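Local coordinates for monovalent Na+/H+ antiporter subunit D (Dietzia sp. DQ12-45-1b, PDB 7D3U), which forms a membrane subunit of the Mrp sodium/proton antiporter complex and probably takes part in moving protons or sodium ions across the membrane, at residues L89-C94 / T242-G247; R297-F302 / M422-T427; A338-A343 / V371-S376. One frame throughout, in Å; residues are numbered along the deposited sequence.

Interaction 1: L89-C94 / T242-G247; sequences LLTLTC and TAMFSG
Cys94 and Met244 mark the nearest backbone approach of the two segments, their CA atoms 5.4 Å apart. Segment 89-94 is a stretch of regular helix inside helix 80-101, whereas segment 242-247 continues helix 239-245 toward helix 249-263, the two forming a broken helix in the transmembrane bundle of the antiporter. The contact is buried and packs without a hydrogen bond between the segments. Cys94 carries much of it. With SG anti to its own carbonyl carbon (chi1 -64°), the thiol is directed at the backbone of the other helix, SG lying 3.4 Å from Ala243 O, while CB rests 3.9 Å from Met244 CB. The methionine chain runs extended until its last torsion, where a bend (chi3 -47°) brings CE round to 4.0 Å from Cys94 CB; its SD is then the nearest atom to the Thr91 methyl. Thr91 turns its hydroxyl elsewhere, bonding to Thr87 O in its own helix. Met244 also reaches helix 109-125 through Tyr109 and Val113. Within helix 80-101, Leu90 O accepts both Cys94 N and Thr93 OG1, which arrive from the same face of its carbonyl plane. One turn nearer the helix start, Leu90 meets the connection where no side chain intervenes: its CD1 lies 3.9 Å from Gly247 CA.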
# COMPACT_ATOMS: atom_id res chain seq x y z
N LEU A 89 0.30 17.86 3.37
CA LEU A 89 1.55 18.33 2.77
C LEU A 89 2.04 17.36 1.70
O LEU A 89 2.48 17.78 0.63
CB LEU A 89 2.61 18.52 3.86
CG LEU A 89 4.05 18.72 3.40
CD1 LEU A 89 4.17 19.98 2.57
CD2 LEU A 89 4.99 18.78 4.60
N LEU A 90 1.96 16.06 1.99
CA LEU A 90 2.37 15.07 1.00
C LEU A 90 1.51 15.14 -0.25
O LEU A 90 2.02 15.08 -1.37
CB LEU A 90 2.31 13.67 1.60
CG LEU A 90 3.32 13.35 2.70
CD1 LEU A 90 3.52 11.85 2.80
CD2 LEU A 90 4.64 14.05 2.45
N THR A 91 0.19 15.27 -0.07
CA THR A 91 -0.70 15.38 -1.22
C THR A 91 -0.41 16.64 -2.03
O THR A 91 -0.40 16.60 -3.26
CB THR A 91 -2.15 15.37 -0.76
OG1 THR A 91 -2.35 14.30 0.17
CG2 THR A 91 -3.08 15.16 -1.94
N LEU A 92 -0.15 17.76 -1.35
CA LEU A 92 0.15 19.00 -2.06
C LEU A 92 1.43 18.87 -2.87
O LEU A 92 1.47 19.27 -4.04
CB LEU A 92 0.25 20.15 -1.06
CG LEU A 92 0.77 21.48 -1.59
CD1 LEU A 92 -0.14 22.01 -2.68
CD2 LEU A 92 0.87 22.49 -0.46
N THR A 93 2.49 18.31 -2.28
CA THR A 93 3.75 18.19 -3.02
C THR A 93 3.64 17.17 -4.14
O THR A 93 4.22 17.37 -5.22
CB THR A 93 4.89 17.83 -2.07
OG1 THR A 93 4.69 16.51 -1.56
CG2 THR A 93 4.97 18.83 -0.93
N CYS A 94 2.91 16.08 -3.93
CA CYS A 94 2.74 15.11 -5.01
C CYS A 94 1.88 15.67 -6.14
O CYS A 94 2.12 15.34 -7.30
CB CYS A 94 2.16 13.81 -4.47
SG CYS A 94 3.23 12.94 -3.30
N THR A 242 2.13 6.76 -7.40
CA THR A 242 2.75 5.96 -6.35
C THR A 242 3.35 6.84 -5.26
O THR A 242 3.33 6.46 -4.08
CB THR A 242 3.81 5.03 -6.94
OG1 THR A 242 4.47 4.33 -5.87
CG2 THR A 242 4.84 5.81 -7.73
N ALA A 243 3.87 8.01 -5.62
CA ALA A 243 4.38 8.93 -4.62
C ALA A 243 3.26 9.47 -3.74
O ALA A 243 3.44 9.66 -2.54
CB ALA A 243 5.14 10.07 -5.29
N MET A 244 2.09 9.72 -4.34
CA MET A 244 0.96 10.18 -3.55
C MET A 244 0.42 9.08 -2.66
O MET A 244 -0.01 9.33 -1.53
CB MET A 244 -0.14 10.71 -4.47
CG MET A 244 -1.37 11.20 -3.74
SD MET A 244 -2.57 11.95 -4.85
CE MET A 244 -1.48 13.01 -5.80
N PHE A 245 0.45 7.83 -3.14
CA PHE A 245 -0.09 6.73 -2.36
C PHE A 245 0.87 6.25 -1.28
O PHE A 245 0.44 5.60 -0.31
CB PHE A 245 -0.44 5.55 -3.27
CG PHE A 245 -1.61 5.80 -4.17
CD1 PHE A 245 -2.24 7.03 -4.19
CD2 PHE A 245 -2.07 4.80 -5.00
CE1 PHE A 245 -3.31 7.26 -5.02
CE2 PHE A 245 -3.14 5.02 -5.84
CZ PHE A 245 -3.76 6.25 -5.85
N SER A 246 2.16 6.55 -1.42
CA SER A 246 3.15 6.07 -0.47
C SER A 246 2.92 6.58 0.95
O SER A 246 3.43 5.98 1.90
CB SER A 246 4.55 6.47 -0.93
OG SER A 246 4.88 7.76 -0.45
N GLY A 247 2.17 7.66 1.11
CA GLY A 247 1.98 8.24 2.42
C GLY A 247 0.56 8.21 2.94
O GLY A 247 0.32 8.56 4.10

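Interaction 2: R297-F302 / M422-T427; sequences RSILAF and MLKIWT
Ile299 and Ile425 lose the most surface in this contact, and they meet tip to tip between two helices. Their CA atoms are the nearest pair of the two backbones, yet 8.5 Å apart, so the branched side chains have to bridge the distance. Ile299 CG2 lies 3.6 Å from Ile425 CD1, and Ile299 CD1 reaches past that methyl to 3.7 Å from Ile425 CG1. Ile299 CB itself stands 4.0 Å from Ile425 CD1, which brings the root of one side chain into the contact as well. In both residues CG1 stands anti to the carbonyl carbon and the outer chain is extended (chi2 175° in Ile299), which carries each CD1 well out from its own helix. Leu300, the third main contributor, comes from the flank: its CB starts off to the side of the partner helix, but CD2 arrives 4.4 Å from Ile425 CD1 and 4.3 Å from Met422 CE, a looser fit than that of the isoleucines. The setting is an antiparallel pair of helices in the transmembrane bundle. The axes of segments 297-302 and 422-427 run at 167° to each other and approach to 10.9 Å, a separation at which the side chains, not the backbones, make the contact. Helix 367-380 flanks the pair, its Phe373 touching Met422. Lys424 adds a further contact: its chain, bent at chi2, chi3 and chi4, brings NZ obliquely across to 3.8 Å from Ile299 CD1; the same lysine packs on Ile551 of subunit A, placing this edge of the contact at the boundary between subunits.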
# COMPACT_ATOMS: atom_id res chain seq x y z
N ARG A 297 12.22 1.79 -8.49
CA ARG A 297 10.96 2.01 -7.80
C ARG A 297 10.37 0.74 -7.21
O ARG A 297 9.43 0.83 -6.41
CB ARG A 297 9.95 2.66 -8.75
CG ARG A 297 9.02 3.65 -8.06
CD ARG A 297 8.53 4.71 -9.02
NE ARG A 297 8.22 4.15 -10.33
CZ ARG A 297 7.07 3.56 -10.64
NH1 ARG A 297 6.12 3.45 -9.73
NH2 ARG A 297 6.88 3.08 -11.86
N SER A 298 10.88 -0.43 -7.58
CA SER A 298 10.46 -1.66 -6.95
C SER A 298 11.22 -1.94 -5.66
O SER A 298 10.76 -2.74 -4.84
CB SER A 298 10.64 -2.84 -7.90
OG SER A 298 10.92 -4.03 -7.19
N ILE A 299 12.38 -1.31 -5.47
CA ILE A 299 13.09 -1.40 -4.20
C ILE A 299 12.35 -0.61 -3.13
O ILE A 299 12.21 -1.07 -1.99
CB ILE A 299 14.53 -0.90 -4.38
CG1 ILE A 299 15.41 -2.01 -4.97
CG2 ILE A 299 15.09 -0.41 -3.07
CD1 ILE A 299 16.81 -1.56 -5.29
N LEU A 300 11.87 0.58 -3.48
CA LEU A 300 11.20 1.44 -2.51
C LEU A 300 9.90 0.84 -2.00
O LEU A 300 9.50 1.17 -0.88
CB LEU A 300 10.95 2.81 -3.13
CG LEU A 300 12.19 3.52 -3.68
CD1 LEU A 300 11.81 4.82 -4.34
CD2 LEU A 300 13.19 3.76 -2.57
N ALA A 301 9.26 -0.05 -2.75
CA ALA A 301 8.06 -0.70 -2.25
C ALA A 301 8.39 -1.63 -1.08
O ALA A 301 7.75 -1.57 -0.02
CB ALA A 301 7.37 -1.47 -3.37
N PHE A 302 9.38 -2.51 -1.26
CA PHE A 302 9.80 -3.37 -0.17
C PHE A 302 10.37 -2.55 0.99
O PHE A 302 10.21 -2.92 2.15
CB PHE A 302 10.83 -4.37 -0.67
CG PHE A 302 10.24 -5.66 -1.14
CD1 PHE A 302 9.61 -6.52 -0.26
CD2 PHE A 302 10.33 -6.03 -2.47
CE1 PHE A 302 9.07 -7.71 -0.69
CE2 PHE A 302 9.79 -7.22 -2.91
CZ PHE A 302 9.16 -8.06 -2.02
N MET A 422 19.95 1.22 -0.53
CA MET A 422 20.00 2.60 -0.98
C MET A 422 21.32 2.92 -1.67
O MET A 422 21.34 3.68 -2.65
CB MET A 422 19.76 3.55 0.19
CG MET A 422 18.40 3.41 0.85
SD MET A 422 17.05 3.24 -0.33
CE MET A 422 17.04 4.87 -1.07
N LEU A 423 22.41 2.32 -1.21
CA LEU A 423 23.69 2.49 -1.88
C LEU A 423 23.71 1.77 -3.22
O LEU A 423 24.36 2.24 -4.16
CB LEU A 423 24.83 2.00 -1.00
CG LEU A 423 25.26 2.93 0.13
CD1 LEU A 423 26.46 2.36 0.86
CD2 LEU A 423 25.57 4.31 -0.42
N LYS A 424 23.02 0.63 -3.32
CA LYS A 424 22.89 -0.03 -4.61
C LYS A 424 22.18 0.88 -5.61
O LYS A 424 22.60 0.98 -6.77
CB LYS A 424 22.14 -1.35 -4.46
CG LYS A 424 22.42 -2.34 -5.56
CD LYS A 424 22.40 -3.76 -5.04
CE LYS A 424 21.15 -4.03 -4.22
NZ LYS A 424 19.91 -3.78 -5.00
N ILE A 425 21.12 1.55 -5.18
CA ILE A 425 20.44 2.50 -6.06
C ILE A 425 21.37 3.65 -6.42
O ILE A 425 21.52 4.01 -7.60
CB ILE A 425 19.15 3.02 -5.41
CG1 ILE A 425 18.13 1.89 -5.26
CG2 ILE A 425 18.55 4.12 -6.25
CD1 ILE A 425 16.82 2.35 -4.68
N TRP A 426 22.00 4.25 -5.41
CA TRP A 426 22.89 5.38 -5.62
C TRP A 426 24.05 5.03 -6.55
O TRP A 426 24.53 5.90 -7.29
CB TRP A 426 23.41 5.87 -4.27
CG TRP A 426 24.43 6.96 -4.31
CD1 TRP A 426 25.77 6.83 -4.09
CD2 TRP A 426 24.20 8.35 -4.55
NE1 TRP A 426 26.39 8.05 -4.19
CE2 TRP A 426 25.44 9.00 -4.47
CE3 TRP A 426 23.06 9.11 -4.83
CZ2 TRP A 426 25.58 10.37 -4.67
CZ3 TRP A 426 23.20 10.46 -5.02
CH2 TRP A 426 24.45 11.08 -4.94
N THR A 427 24.49 3.78 -6.54
CA THR A 427 25.60 3.36 -7.38
C THR A 427 25.14 2.99 -8.78
O THR A 427 25.84 3.26 -9.76
CB THR A 427 26.33 2.18 -6.74
OG1 THR A 427 26.75 2.55 -5.42
CG2 THR A 427 27.54 1.78 -7.55

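Interaction 3: A338-A343 / V371-S376; sequences AALFLA and VAFFAS. With LMT (dodecyl-beta-D-maltoside), chain Q.
Phe373 meets helix 320-350 from its first side-chain atom onward. Its CB lies 3.8 Å from Ala343 CB, a methyl that sits at the edge of the phenyl ring, near its plane. With CG anti to the backbone N (chi1 167°), the ring swings past the alanine to Leu340, whose CD1 comes obliquely to 3.5 Å from Phe373 CD1 and also touches CE1. At the far end CZ leaves this pair of segments and meets the CG2 methyl of Ile425. The same Leu340 CD1 is wedged on its other flank by Ser376, whose CB is 3.6 Å away, so one methyl fills the notch between two residues a turn apart. Ser376 OG rests 3.5 Å from Ala339 CB, but its polar partner lies within its own helix: the hydroxyl donates to Ala372 O at 2.7 Å, nearly in line with the C=O bond (175°). With an alanine here, Ala372 O would probably lose its hydroxyl donor, and a small gap would open next to the Ala339 methyl. The small side chains of Ala339 and Ala343 are consistent with the close approach of this buried antiparallel pair of the transmembrane bundle, in which the axes of segments 338-343 and 371-376 come to 8.9 Å at 147°. Away from this interface, Phe374 CD2 touches C3 of a dodecyl maltoside chain at 3.7 Å, and Val371 CG2 lies along the same alkyl tail; Phe374 also meets Phe140 of subunit A edge-to-face. Around the pair, helix 528-546 packs on Ala339 and Ala375, helix 405-430 takes Leu340 and Phe373, where Phe430 stacks on the ring, and helix 296-316 contributes Leu300 against Leu340.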
# COMPACT_ATOMS: atom_id res chain seq x y z
N ALA A 338 7.74 9.75 0.63
CA ALA A 338 7.24 10.67 -0.38
C ALA A 338 8.39 11.33 -1.12
O ALA A 338 8.41 11.36 -2.36
CB ALA A 338 6.33 11.72 0.27
N ALA A 339 9.37 11.85 -0.38
CA ALA A 339 10.53 12.48 -1.00
C ALA A 339 11.40 11.48 -1.77
O ALA A 339 12.24 11.90 -2.56
CB ALA A 339 11.39 13.18 0.05
N LEU A 340 11.21 10.19 -1.54
CA LEU A 340 12.00 9.17 -2.23
C LEU A 340 11.31 8.68 -3.49
O LEU A 340 11.98 8.39 -4.49
CB LEU A 340 12.26 8.00 -1.28
CG LEU A 340 13.66 7.38 -1.32
CD1 LEU A 340 14.71 8.44 -1.55
CD2 LEU A 340 13.93 6.64 -0.02
N PHE A 341 9.98 8.59 -3.48
CA PHE A 341 9.24 8.27 -4.69
C PHE A 341 9.16 9.46 -5.64
O PHE A 341 8.85 9.27 -6.82
CB PHE A 341 7.83 7.80 -4.35
CG PHE A 341 7.74 6.34 -4.03
CD1 PHE A 341 7.87 5.39 -5.02
CD2 PHE A 341 7.49 5.92 -2.73
CE1 PHE A 341 7.78 4.05 -4.73
CE2 PHE A 341 7.40 4.58 -2.44
CZ PHE A 341 7.54 3.64 -3.44
N LEU A 342 9.43 10.67 -5.16
CA LEU A 342 9.44 11.85 -6.01
C LEU A 342 10.80 12.09 -6.65
O LEU A 342 10.87 12.71 -7.72
CB LEU A 342 9.03 13.08 -5.20
CG LEU A 342 7.57 13.19 -4.78
CD1 LEU A 342 7.35 14.44 -3.95
CD2 LEU A 342 6.68 13.20 -5.99
N ALA A 343 11.88 11.64 -6.02
CA ALA A 343 13.20 11.75 -6.63
C ALA A 343 13.42 10.64 -7.65
O ALA A 343 13.85 10.90 -8.77
CB ALA A 343 14.29 11.72 -5.55
N VAL A 371 20.81 15.28 -4.96
CA VAL A 371 20.80 15.74 -3.58
C VAL A 371 19.50 15.35 -2.90
O VAL A 371 19.49 14.83 -1.77
CB VAL A 371 21.04 17.26 -3.52
CG1 VAL A 371 20.73 17.79 -2.14
CG2 VAL A 371 22.46 17.58 -3.92
N ALA A 372 18.37 15.61 -3.57
CA ALA A 372 17.08 15.29 -2.99
C ALA A 372 16.93 13.81 -2.71
O ALA A 372 16.20 13.41 -1.79
CB ALA A 372 15.96 15.77 -3.91
N PHE A 373 17.61 12.96 -3.48
CA PHE A 373 17.54 11.53 -3.25
C PHE A 373 18.49 11.09 -2.15
O PHE A 373 18.13 10.26 -1.32
CB PHE A 373 17.83 10.75 -4.53
CG PHE A 373 18.07 9.29 -4.29
CD1 PHE A 373 17.02 8.40 -4.24
CD2 PHE A 373 19.36 8.80 -4.12
CE1 PHE A 373 17.24 7.06 -4.02
CE2 PHE A 373 19.58 7.46 -3.89
CZ PHE A 373 18.52 6.59 -3.84
N PHE A 374 19.72 11.61 -2.14
CA PHE A 374 20.69 11.14 -1.15
C PHE A 374 20.32 11.60 0.25
O PHE A 374 20.51 10.85 1.22
CB PHE A 374 22.09 11.60 -1.50
CG PHE A 374 23.16 10.81 -0.82
CD1 PHE A 374 23.55 9.58 -1.31
CD2 PHE A 374 23.76 11.28 0.33
CE1 PHE A 374 24.53 8.84 -0.67
CE2 PHE A 374 24.74 10.55 0.97
CZ PHE A 374 25.12 9.33 0.47
N ALA A 375 19.78 12.81 0.38
CA ALA A 375 19.31 13.26 1.69
C ALA A 375 18.23 12.32 2.22
O ALA A 375 18.31 11.84 3.36
CB ALA A 375 18.80 14.69 1.59
N SER A 376 17.23 12.03 1.39
CA SER A 376 16.15 11.15 1.83
C SER A 376 16.63 9.72 2.04
O SER A 376 16.09 9.02 2.90
CB SER A 376 15.01 11.19 0.82
OG SER A 376 14.78 12.50 0.35
C1 LMT Q . 23.79 15.07 1.45
C2 LMT Q . 24.01 15.66 0.09
C3 LMT Q . 24.33 14.70 -1.01
C4 LMT Q . 25.05 15.47 -2.08
C5 LMT Q . 25.13 14.66 -3.33
C6 LMT Q . 26.17 15.17 -4.27
C7 LMT Q . 25.91 14.64 -5.64
C8 LMT Q . 27.14 14.81 -6.47
C9 LMT Q . 28.23 13.85 -6.16
C10 LMT Q . 29.28 14.00 -7.22
C11 LMT Q . 30.18 12.81 -7.28
C12 LMT Q . 31.17 12.92 -8.39

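In the fold
Phe341, on helix 320-350, ties the three contacts together. Its ring touches interaction 1 through CD2, 3.5 Å from Ser246 CB, and interaction 2 through CZ, 3.5 Å from Leu300 CB. Interactions 2 and 3 have centres 11 Å apart, and interaction 3 is nested in the chain loop that interaction 2 closes; interaction 1 comes before both in the chain, its centre 13 Å from that of interaction 3 and 19 Å from that of interaction 2. Even that longer gap is spanned, by Arg297 NH1 at 3.4 Å from Thr242 CG2, while Arg297 NE pairs with Glu348. The detergent tail touches Phe374 and Val371, on the side of 371-376 turned away from helix 320-350.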